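Local atomic coordinates of TRAP dicarboxylate transporter-DctP subunit (Desulfovibrio salexigens, PDB entry 4N6D), a protein that probably binds a small organic acid in the periplasm and delivers it to a TRAP-type membrane transporter, as a solute-binding protein of the DctP family. Residues T143-A148 and F235-N240; A123-Y128 and L258-A263. All blocks are in the same frame, centred on the assembly; numbering follows the deposited sequence.

Interaction 1 (T143-A148 and F235-N240); sequences TMFASA and FAIIMN
Strand 139-146, at the edge of the mixed five-stranded sheet, pairs antiparallel with strand 234-240. Phe145 and Phe235 form a hydrogen-bonded pair: Phe145 N donates to Phe235 O (3.1 Å), and Phe235 N to Phe145 O. At the other hydrogen-bonded pair Ile237 N reaches Thr143 O at 2.9 Å, almost straight at the proton (171°). Met144 and Ala236 form the non-hydrogen-bonded pair between them, their CA atoms 4.4 Å apart; Met144, bent at its last torsion, brings CE to 4.0 Å from the small Ala236 CB.

Thr143, Phe145, Phe235 and Ile237 share the opposite face. With CG between its backbone N and carbonyl carbon (chi1 51°), Phe145 lays its ring across the neighbouring strand. Phe235 CB lies over that ring in a CH-pi contact, 4.0 Å from its centroid, while the two ring planes, only 22° apart, are displaced until the rings hardly face each other. Beta-branched Thr143 and Ile237 stand side by side, Thr143 CG2 tight against Ile237 CG1 at 3.5 Å. Helix 43-58 meets this face through Gln47, whereas Leu124 of helix 117-131 packs on Met144: a buried sheet with helices on both faces, typical of the alpha/beta lobes of periplasmic binding proteins.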
loop_
_atom_site.group_PDB
_atom_site.type_symbol
_atom_site.label_atom_id
_atom_site.label_comp_id
_atom_site.label_asym_id
_atom_site.label_seq_id
_atom_site.Cartn_x
_atom_site.Cartn_y
_atom_site.Cartn_z
ATOM N N THR A 143 -8.378 7.783 8.112
ATOM C CA THR A 143 -7.084 8.048 7.464
ATOM C C THR A 143 -6.949 7.101 6.274
ATOM O O THR A 143 -7.783 6.216 6.073
ATOM C CB THR A 143 -5.853 7.926 8.419
ATOM O OG1 THR A 143 -4.703 8.508 7.784
ATOM C CG2 THR A 143 -5.564 6.487 8.762
ATOM N N MET A 144 -5.929 7.327 5.462
ATOM C CA MET A 144 -5.581 6.410 4.385
ATOM C C MET A 144 -4.078 6.364 4.317
ATOM O O MET A 144 -3.395 7.277 4.783
ATOM C CB MET A 144 -6.132 6.869 3.047
ATOM C CG MET A 144 -7.654 6.969 3.057
ATOM S SD MET A 144 -8.257 7.528 1.480
ATOM C CE MET A 144 -8.317 5.965 0.616
ATOM N N PHE A 145 -3.556 5.286 3.744
ATOM C CA PHE A 145 -2.121 5.164 3.540
ATOM C C PHE A 145 -1.835 4.070 2.525
ATOM O O PHE A 145 -2.733 3.379 2.089
ATOM C CB PHE A 145 -1.397 4.882 4.856
ATOM C CG PHE A 145 -1.967 3.740 5.626
ATOM C CD1 PHE A 145 -1.654 2.440 5.296
ATOM C CD2 PHE A 145 -2.807 3.970 6.700
ATOM C CE1 PHE A 145 -2.202 1.370 6.014
ATOM C CE2 PHE A 145 -3.349 2.906 7.427
ATOM C CZ PHE A 145 -3.055 1.616 7.076
ATOM N N ALA A 146 -0.579 3.947 2.145
ATOM C CA ALA A 146 -0.170 2.991 1.124
ATOM C C ALA A 146 1.058 2.236 1.571
ATOM O O ALA A 146 1.879 2.740 2.345
ATOM C CB ALA A 146 0.137 3.694 -0.191
ATOM N N SER A 147 1.207 1.023 1.041
ATOM C CA SER A 147 2.420 0.253 1.231
ATOM C C SER A 147 3.613 0.945 0.561
ATOM O O SER A 147 3.450 1.939 -0.143
ATOM C CB SER A 147 2.226 -1.117 0.609
ATOM O OG SER A 147 2.235 -1.019 -0.811
ATOM N N ALA A 148 4.808 0.408 0.777
ATOM C CA ALA A 148 5.965 0.760 -0.020
ATOM C C ALA A 148 5.786 0.128 -1.384
ATOM O O ALA A 148 4.984 -0.801 -1.543
ATOM C CB ALA A 148 7.236 0.252 0.624
ATOM N N PHE A 235 -4.721 1.656 1.286
ATOM C CA PHE A 235 -5.554 1.226 2.408
ATOM C C PHE A 235 -6.396 2.395 2.886
ATOM O O PHE A 235 -5.975 3.549 2.783
ATOM C CB PHE A 235 -4.675 0.815 3.597
ATOM C CG PHE A 235 -3.846 -0.420 3.369
ATOM C CD1 PHE A 235 -2.667 -0.370 2.631
ATOM C CD2 PHE A 235 -4.225 -1.623 3.914
ATOM C CE1 PHE A 235 -1.916 -1.491 2.427
ATOM C CE2 PHE A 235 -3.462 -2.762 3.721
ATOM C CZ PHE A 235 -2.304 -2.689 2.968
ATOM N N ALA A 236 -7.567 2.083 3.435
ATOM C CA ALA A 236 -8.386 3.061 4.123
ATOM C C ALA A 236 -8.722 2.576 5.519
ATOM O O ALA A 236 -8.977 1.387 5.725
ATOM C CB ALA A 236 -9.679 3.327 3.345
ATOM N N ILE A 237 -8.699 3.497 6.471
ATOM C CA ILE A 237 -9.236 3.235 7.809
ATOM C C ILE A 237 -10.625 3.853 7.879
ATOM O O ILE A 237 -10.802 5.070 7.712
ATOM C CB ILE A 237 -8.334 3.798 8.906
ATOM C CG1 ILE A 237 -6.892 3.256 8.771
ATOM C CG2 ILE A 237 -8.943 3.497 10.281
ATOM C CD1 ILE A 237 -6.788 1.721 8.736
ATOM N N ILE A 238 -11.624 2.996 8.068
ATOM C CA ILE A 238 -13.024 3.417 8.024
ATOM C C ILE A 238 -13.674 3.276 9.390
ATOM O O ILE A 238 -13.330 2.373 10.154
ATOM C CB ILE A 238 -13.848 2.600 6.963
ATOM C CG1 ILE A 238 -13.716 1.085 7.168
ATOM C CG2 ILE A 238 -13.426 2.988 5.538
ATOM C CD1 ILE A 238 -14.754 0.244 6.382
ATOM N N MET A 239 -14.624 4.169 9.670
ATOM C CA MET A 239 -15.355 4.135 10.922
ATOM C C MET A 239 -16.857 4.102 10.650
ATOM O O MET A 239 -17.358 4.772 9.741
ATOM C CB MET A 239 -14.984 5.362 11.754
ATOM C CG MET A 239 -15.724 5.436 13.077
ATOM S SD MET A 239 -15.082 6.731 14.149
ATOM C CE MET A 239 -15.723 6.206 15.722
ATOM N N ASN A 240 -17.559 3.313 11.452
ATOM C CA ASN A 240 -19.013 3.198 11.371
ATOM C C ASN A 240 -19.647 4.571 11.584
ATOM O O ASN A 240 -19.223 5.320 12.470
ATOM C CB ASN A 240 -19.487 2.227 12.450
ATOM C CG ASN A 240 -20.978 2.192 12.570
ATOM O OD1 ASN A 240 -21.555 2.968 13.326
ATOM N ND2 ASN A 240 -21.620 1.276 11.844
#

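Interaction 2 (A123-Y128 and L258-A263); sequences ALWDLY and LGREQA
The indole of Trp125 lies with one face against the backbone of Gly259 and Arg260. Gly259 CA sits over the six-membered ring, 4.2 Å from its centroid, and Arg260 CA over the five-membered ring at 3.9 Å; both are CH-pi contacts. The peptide between them follows the same face, with Arg260 N 3.5 Å above the indole plane and offset toward the rim. Glycine suits its place because, having no side chain, it lets the flat ring settle directly on the helix backbone. Trp125 reaches across with CG anti to the backbone N (chi1 176°), and its CB meets Ala263 CB at 3.9 Å, one turn further along the partner helix, where the small methyl suits the close approach.

The guanidinium of Arg260 receives Asp126 OD1 at its edge, near its plane, and the two flat groups are only modestly tilted from each other. Asp126 OD1 and Arg260 NH1 form a salt bridge at 3.2 Å. Helices 117-131 and 249-285 pack as an antiparallel pair, their local axes 153° apart in direction and 9.7 Å apart at closest, within the alpha/beta architecture of the family 7 solute-binding proteins.

Arg260 combines two roles: its CB touches Trp125 NE1 at 3.5 Å, while the extended chain beyond carries the charge past the indole to Asp126. The ring and guanidinium planes stand 74° apart, so the guanidinium does not stack on the indole. Helix 322-337 completes the polar cluster: Tyr336 OH hydrogen-bonds both Asp126 OD2 and Arg260 NH2, and Lys335 NZ forms a further salt bridge to the same carboxylate, at OD2. With two cationic neighbours, the carboxylate is probably kept ionised.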
loop_
_atom_site.group_PDB
_atom_site.type_symbol
_atom_site.label_atom_id
_atom_site.label_comp_id
_atom_site.label_asym_id
_atom_site.label_seq_id
_atom_site.Cartn_x
_atom_site.Cartn_y
_atom_site.Cartn_z
ATOM N N ALA A 123 -0.226 11.434 -1.000
ATOM C CA ALA A 123 -0.966 11.702 -2.232
ATOM C C ALA A 123 -2.350 11.064 -2.179
ATOM O O ALA A 123 -3.338 11.671 -2.595
ATOM C CB ALA A 123 -0.203 11.228 -3.475
ATOM N N LEU A 124 -2.433 9.843 -1.652
ATOM C CA LEU A 124 -3.721 9.157 -1.525
ATOM C C LEU A 124 -4.703 9.933 -0.638
ATOM O O LEU A 124 -5.886 10.109 -1.001
ATOM C CB LEU A 124 -3.502 7.741 -0.992
ATOM C CG LEU A 124 -4.725 6.871 -0.698
ATOM C CD1 LEU A 124 -5.581 6.582 -1.921
ATOM C CD2 LEU A 124 -4.208 5.626 -0.067
ATOM N N TRP A 125 -4.221 10.382 0.513
ATOM C CA TRP A 125 -5.057 11.152 1.443
ATOM C C TRP A 125 -5.526 12.449 0.778
ATOM O O TRP A 125 -6.707 12.826 0.879
ATOM C CB TRP A 125 -4.278 11.453 2.733
ATOM C CG TRP A 125 -5.059 12.316 3.645
ATOM C CD1 TRP A 125 -4.850 13.644 3.893
ATOM C CD2 TRP A 125 -6.223 11.947 4.384
ATOM N NE1 TRP A 125 -5.809 14.121 4.753
ATOM C CE2 TRP A 125 -6.654 13.094 5.085
ATOM C CE3 TRP A 125 -6.939 10.753 4.531
ATOM C CZ2 TRP A 125 -7.775 13.085 5.910
ATOM C CZ3 TRP A 125 -8.046 10.743 5.371
ATOM C CH2 TRP A 125 -8.447 11.894 6.050
ATOM N N ASP A 126 -4.608 13.146 0.103
ATOM C CA ASP A 126 -4.981 14.367 -0.593
ATOM C C ASP A 126 -6.015 14.115 -1.697
ATOM O O ASP A 126 -6.939 14.921 -1.892
ATOM C CB ASP A 126 -3.774 15.079 -1.220
ATOM C CG ASP A 126 -2.937 15.841 -0.220
ATOM O OD1 ASP A 126 -3.341 15.972 0.955
ATOM O OD2 ASP A 126 -1.887 16.376 -0.654
ATOM N N LEU A 127 -5.854 13.022 -2.440
ATOM C CA LEU A 127 -6.786 12.732 -3.506
ATOM C C LEU A 127 -8.167 12.468 -2.918
ATOM O O LEU A 127 -9.170 12.963 -3.437
ATOM C CB LEU A 127 -6.318 11.550 -4.368
ATOM C CG LEU A 127 -7.197 11.329 -5.593
ATOM C CD1 LEU A 127 -6.847 12.334 -6.710
ATOM C CD2 LEU A 127 -7.111 9.885 -6.108
ATOM N N TYR A 128 -8.211 11.681 -1.847
ATOM C CA TYR A 128 -9.467 11.397 -1.169
ATOM C C TYR A 128 -10.112 12.687 -0.680
ATOM O O TYR A 128 -11.306 12.902 -0.876
ATOM C CB TYR A 128 -9.274 10.416 0.004
ATOM C CG TYR A 128 -10.459 10.483 0.935
ATOM C CD1 TYR A 128 -11.660 9.885 0.586
ATOM C CD2 TYR A 128 -10.400 11.237 2.096
ATOM C CE1 TYR A 128 -12.753 9.997 1.398
ATOM C CE2 TYR A 128 -11.497 11.350 2.910
ATOM C CZ TYR A 128 -12.655 10.732 2.555
ATOM O OH TYR A 128 -13.753 10.849 3.377
ATOM N N LEU A 258 -6.018 14.072 12.983
ATOM C CA LEU A 258 -5.157 12.917 12.772
ATOM C C LEU A 258 -5.207 12.301 11.366
ATOM O O LEU A 258 -4.413 11.431 11.039
ATOM C CB LEU A 258 -5.462 11.820 13.798
ATOM C CG LEU A 258 -4.748 11.997 15.122
ATOM C CD1 LEU A 258 -5.430 11.151 16.196
ATOM C CD2 LEU A 258 -3.254 11.662 14.992
ATOM N N GLY A 259 -6.140 12.710 10.520
ATOM C CA GLY A 259 -6.250 12.035 9.232
ATOM C C GLY A 259 -4.987 12.194 8.391
ATOM O O GLY A 259 -4.352 11.218 7.977
ATOM N N ARG A 260 -4.617 13.437 8.118
ATOM C CA ARG A 260 -3.398 13.681 7.355
ATOM C C ARG A 260 -2.154 13.243 8.134
ATOM O O ARG A 260 -1.224 12.654 7.570
ATOM C CB ARG A 260 -3.275 15.159 6.974
ATOM C CG ARG A 260 -2.130 15.404 6.023
ATOM C CD ARG A 260 -1.694 16.857 6.072
ATOM N NE ARG A 260 -0.446 17.027 5.336
ATOM C CZ ARG A 260 -0.375 17.061 4.019
ATOM N NH1 ARG A 260 -1.488 16.982 3.304
ATOM N NH2 ARG A 260 0.804 17.204 3.418
ATOM N N GLU A 261 -2.135 13.522 9.430
ATOM C CA GLU A 261 -0.986 13.189 10.254
ATOM C C GLU A 261 -0.721 11.694 10.191
ATOM O O GLU A 261 0.421 11.256 10.091
ATOM C CB GLU A 261 -1.215 13.550 11.720
ATOM C CG GLU A 261 -1.419 15.007 12.018
ATOM C CD GLU A 261 -1.386 15.297 13.515
ATOM O OE1 GLU A 261 -0.884 14.434 14.265
ATOM O OE2 GLU A 261 -1.844 16.395 13.918
ATOM N N GLN A 262 -1.776 10.897 10.310
ATOM C CA GLN A 262 -1.600 9.450 10.360
ATOM C C GLN A 262 -1.186 8.885 9.004
ATOM O O GLN A 262 -0.444 7.898 8.940
ATOM C CB GLN A 262 -2.858 8.760 10.911
ATOM C CG GLN A 262 -2.677 7.295 11.242
ATOM C CD GLN A 262 -1.766 7.077 12.409
ATOM O OE1 GLN A 262 -1.457 8.005 13.138
ATOM N NE2 GLN A 262 -1.349 5.837 12.611
ATOM N N ALA A 263 -1.660 9.497 7.922
ATOM C CA ALA A 263 -1.219 9.111 6.587
ATOM C C ALA A 263 0.313 9.295 6.498
ATOM O O ALA A 263 1.052 8.392 6.070
ATOM C CB ALA A 263 -1.933 9.959 5.523
#

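From the N terminus, helix 117-131 comes first and is followed directly by strand 139-146; the chain returns in strand 234-240 and then in helix 249-285. Interaction 1 closes a loop of 86 intervening residues, and interaction 2 closes the longer loop of 129 that encloses it, so the two contacts nest without crossing. Their centres lie 9 Å apart, and they meet directly: Thr143 OG1 probably hydrogen-bonds Gly259 O at 2.7 Å, and Met144 SD packs on Tyr128 CB at 3.4 Å. Interaction 1 joins adjacent strands within the sheet; interaction 2 joins the two helices, each of which also touches strand 139-146.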